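Local coordinates for protein iron transport multicopper oxidase FET3 (Saccharomyces cerevisiae, PDB 1ZPU) that oxidises ferrous to ferric iron with four copper ions and molecular oxygen, so that the metal can be imported with high affinity by the permease FTR1, at residues Gly197-Tyr202 / Gln254-Thr259. Sequence-based numbering, arbitrary orientation.
Sequences GFVSQY and QKFDDT. With NAG (2-acetamido-2-deoxy-beta-D-glucopyranose), chain L.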
loop_
_atom_site.group_PDB
_atom_site.type_symbol
_atom_site.label_atom_id
_atom_site.label_comp_id
_atom_site.label_asym_id
_atom_site.label_seq_id
_atom_site.Cartn_x
_atom_site.Cartn_y
_atom_site.Cartn_z
ATOM N N GLY A 197 4.138 -1.315 7.776
ATOM C CA GLY A 197 4.565 -0.039 7.232
ATOM C C GLY A 197 5.929 -0.124 6.569
ATOM O O GLY A 197 6.354 0.794 5.870
ATOM N N PHE A 198 6.623 -1.225 6.776
ATOM C CA PHE A 198 8.006 -1.299 6.343
ATOM C C PHE A 198 8.335 -2.660 5.745
ATOM O O PHE A 198 8.467 -2.807 4.548
ATOM C CB PHE A 198 8.932 -0.958 7.536
ATOM C CG PHE A 198 10.408 -1.043 7.246
ATOM C CD1 PHE A 198 10.911 -0.953 5.952
ATOM C CD2 PHE A 198 11.310 -1.154 8.299
ATOM C CE1 PHE A 198 12.297 -1.003 5.711
ATOM C CE2 PHE A 198 12.704 -1.213 8.059
ATOM C CZ PHE A 198 13.183 -1.137 6.769
ATOM N N VAL A 199 8.416 -3.657 6.602
ATOM C CA VAL A 199 9.152 -4.874 6.321
ATOM C C VAL A 199 8.356 -5.977 5.570
ATOM O O VAL A 199 7.237 -6.318 5.936
ATOM C CB VAL A 199 9.723 -5.331 7.677
ATOM C CG1 VAL A 199 9.582 -6.823 7.908
ATOM C CG2 VAL A 199 11.133 -4.844 7.836
ATOM N N SER A 200 8.920 -6.527 4.509
ATOM C CA SER A 200 8.327 -7.725 3.871
ATOM C C SER A 200 8.385 -8.937 4.806
ATOM O O SER A 200 9.278 -9.046 5.646
ATOM C CB SER A 200 9.106 -8.112 2.617
ATOM O OG SER A 200 9.128 -7.105 1.625
ATOM N N GLN A 201 7.467 -9.875 4.652
ATOM C CA GLN A 201 7.505 -11.052 5.509
ATOM C C GLN A 201 7.404 -12.329 4.721
ATOM O O GLN A 201 6.696 -12.390 3.707
ATOM C CB GLN A 201 6.369 -11.020 6.510
ATOM C CG GLN A 201 6.418 -9.850 7.480
ATOM C CD GLN A 201 5.456 -10.041 8.621
ATOM O OE1 GLN A 201 5.155 -11.179 9.004
ATOM N NE2 GLN A 201 4.955 -8.951 9.165
ATOM N N TYR A 202 8.105 -13.359 5.178
ATOM C CA TYR A 202 7.849 -14.693 4.668
ATOM C C TYR A 202 6.790 -15.303 5.555
ATOM O O TYR A 202 6.778 -15.079 6.774
ATOM C CB TYR A 202 9.091 -15.568 4.693
ATOM C CG TYR A 202 10.263 -15.020 3.948
ATOM C CD1 TYR A 202 11.166 -14.179 4.589
ATOM C CD2 TYR A 202 10.491 -15.357 2.608
ATOM C CE1 TYR A 202 12.260 -13.673 3.926
ATOM C CE2 TYR A 202 11.592 -14.857 1.923
ATOM C CZ TYR A 202 12.475 -14.011 2.593
ATOM O OH TYR A 202 13.582 -13.474 1.964
ATOM N N GLN A 254 5.836 -16.637 10.747
ATOM C CA GLN A 254 6.157 -15.417 10.002
ATOM C C GLN A 254 7.620 -14.983 10.258
ATOM O O GLN A 254 8.132 -15.088 11.382
ATOM C CB GLN A 254 5.117 -14.298 10.252
ATOM C CG GLN A 254 5.198 -13.606 11.557
ATOM C CD GLN A 254 3.915 -12.835 11.923
ATOM O OE1 GLN A 254 3.184 -13.240 12.824
ATOM N NE2 GLN A 254 3.668 -11.704 11.260
ATOM N N LYS A 255 8.293 -14.522 9.208
ATOM C CA LYS A 255 9.720 -14.221 9.302
ATOM C C LYS A 255 10.042 -12.881 8.650
ATOM O O LYS A 255 9.513 -12.584 7.578
ATOM C CB LYS A 255 10.510 -15.344 8.617
ATOM C CG LYS A 255 11.994 -15.332 8.882
ATOM C CD LYS A 255 12.699 -16.407 8.078
ATOM C CE LYS A 255 14.092 -16.698 8.614
ATOM N NZ LYS A 255 14.749 -15.494 9.211
ATOM N N PHE A 256 10.891 -12.083 9.301
ATOM C CA PHE A 256 11.375 -10.821 8.743
ATOM C C PHE A 256 12.120 -11.075 7.437
ATOM O O PHE A 256 12.818 -12.092 7.298
ATOM C CB PHE A 256 12.407 -10.204 9.678
ATOM C CG PHE A 256 11.873 -9.193 10.643
ATOM C CD1 PHE A 256 11.522 -9.563 11.931
ATOM C CD2 PHE A 256 11.824 -7.846 10.293
ATOM C CE1 PHE A 256 11.070 -8.625 12.824
ATOM C CE2 PHE A 256 11.380 -6.889 11.183
ATOM C CZ PHE A 256 10.994 -7.271 12.450
ATOM N N ASP A 257 12.009 -10.149 6.489
ATOM C CA ASP A 257 12.987 -10.051 5.409
ATOM C C ASP A 257 14.098 -9.109 5.884
ATOM O O ASP A 257 14.042 -7.892 5.668
ATOM C CB ASP A 257 12.327 -9.517 4.154
ATOM C CG ASP A 257 13.299 -9.312 3.016
ATOM O OD1 ASP A 257 12.816 -8.948 1.924
ATOM O OD2 ASP A 257 14.529 -9.499 3.193
ATOM N N ASP A 258 15.102 -9.668 6.550
ATOM C CA ASP A 258 16.063 -8.841 7.278
ATOM C C ASP A 258 17.013 -8.105 6.334
ATOM O O ASP A 258 17.747 -7.203 6.727
ATOM C CB ASP A 258 16.814 -9.679 8.316
ATOM C CG ASP A 258 17.464 -10.900 7.713
ATOM O OD1 ASP A 258 17.356 -11.993 8.315
ATOM O OD2 ASP A 258 18.071 -10.772 6.630
ATOM N N THR A 259 16.983 -8.521 5.080
ATOM C CA THR A 259 17.602 -7.817 3.969
ATOM C C THR A 259 17.272 -6.318 3.982
ATOM O O THR A 259 18.118 -5.476 3.681
ATOM C CB THR A 259 17.107 -8.493 2.686
ATOM O OG1 THR A 259 18.036 -9.518 2.357
ATOM C CG2 THR A 259 16.889 -7.512 1.494
HETATM C C1 NAG L . 14.590 -18.305 12.029
HETATM C C2 NAG L . 15.610 -19.002 12.922
HETATM C C3 NAG L . 16.796 -19.606 12.158
HETATM C C4 NAG L . 16.329 -20.570 11.092
HETATM C C5 NAG L . 15.388 -19.754 10.207
HETATM C C6 NAG L . 14.811 -20.615 9.087
HETATM C C7 NAG L . 16.207 -18.421 15.213
HETATM C C8 NAG L . 15.306 -19.485 15.776
HETATM N N2 NAG L . 16.089 -18.083 13.920
HETATM O O3 NAG L . 17.630 -20.349 13.016
HETATM O O4 NAG L . 17.482 -21.053 10.425
HETATM O O5 NAG L . 14.298 -19.189 10.955
HETATM O O6 NAG L . 13.928 -21.560 9.645
HETATM O O7 NAG L . 17.028 -17.897 15.967
#
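Two buried glutamine side chains, Q201 and Q254, run side by side from adjacent strands and join through their amides: NE2 of Q254 lies 2.8 Å from OE1 of Q201, in the carbonyl plane on a lone pair, with a nearly straight N-H...O angle of 165°. The two amide planes are turned 32° from each other. NE2 of Q254 also bonds to the carbonyl oxygen of I171, so that both N-H groups of this amide are probably used, while L139 and L170 pack against the pair. Replacing Q201 by alanine would probably cost NE2 of Q254 its OE1 partner and leave the amide, still held by the I171 carbonyl, with less to fix its rotation.

On the other face of the sheet lie the side chains of Y202 and K255, an antiparallel hydrogen-bonded pair in which N of Y202 stands 2.9 Å from O of K255 and N of K255 donates back to O of Y202, also at 2.9 Å. The two segments belong to neighbouring inner strands, 201-205 and 250-256, of the second cupredoxin-type β-sandwich domain of the multicopper oxidase. The pairing continues past the strand end, where N of D257 reaches O of S200 at 3.1 Å; the D257 carboxylate and the S200 hydroxyl both bond to the hydroxyl of Y229. The Y202 ring presents its edge to the F256 carbonyl, with CE1 3.8 Å from that O. On the glutamine side, V199 crosses F256 at about a right angle, CG1 meeting CD2 of the ring.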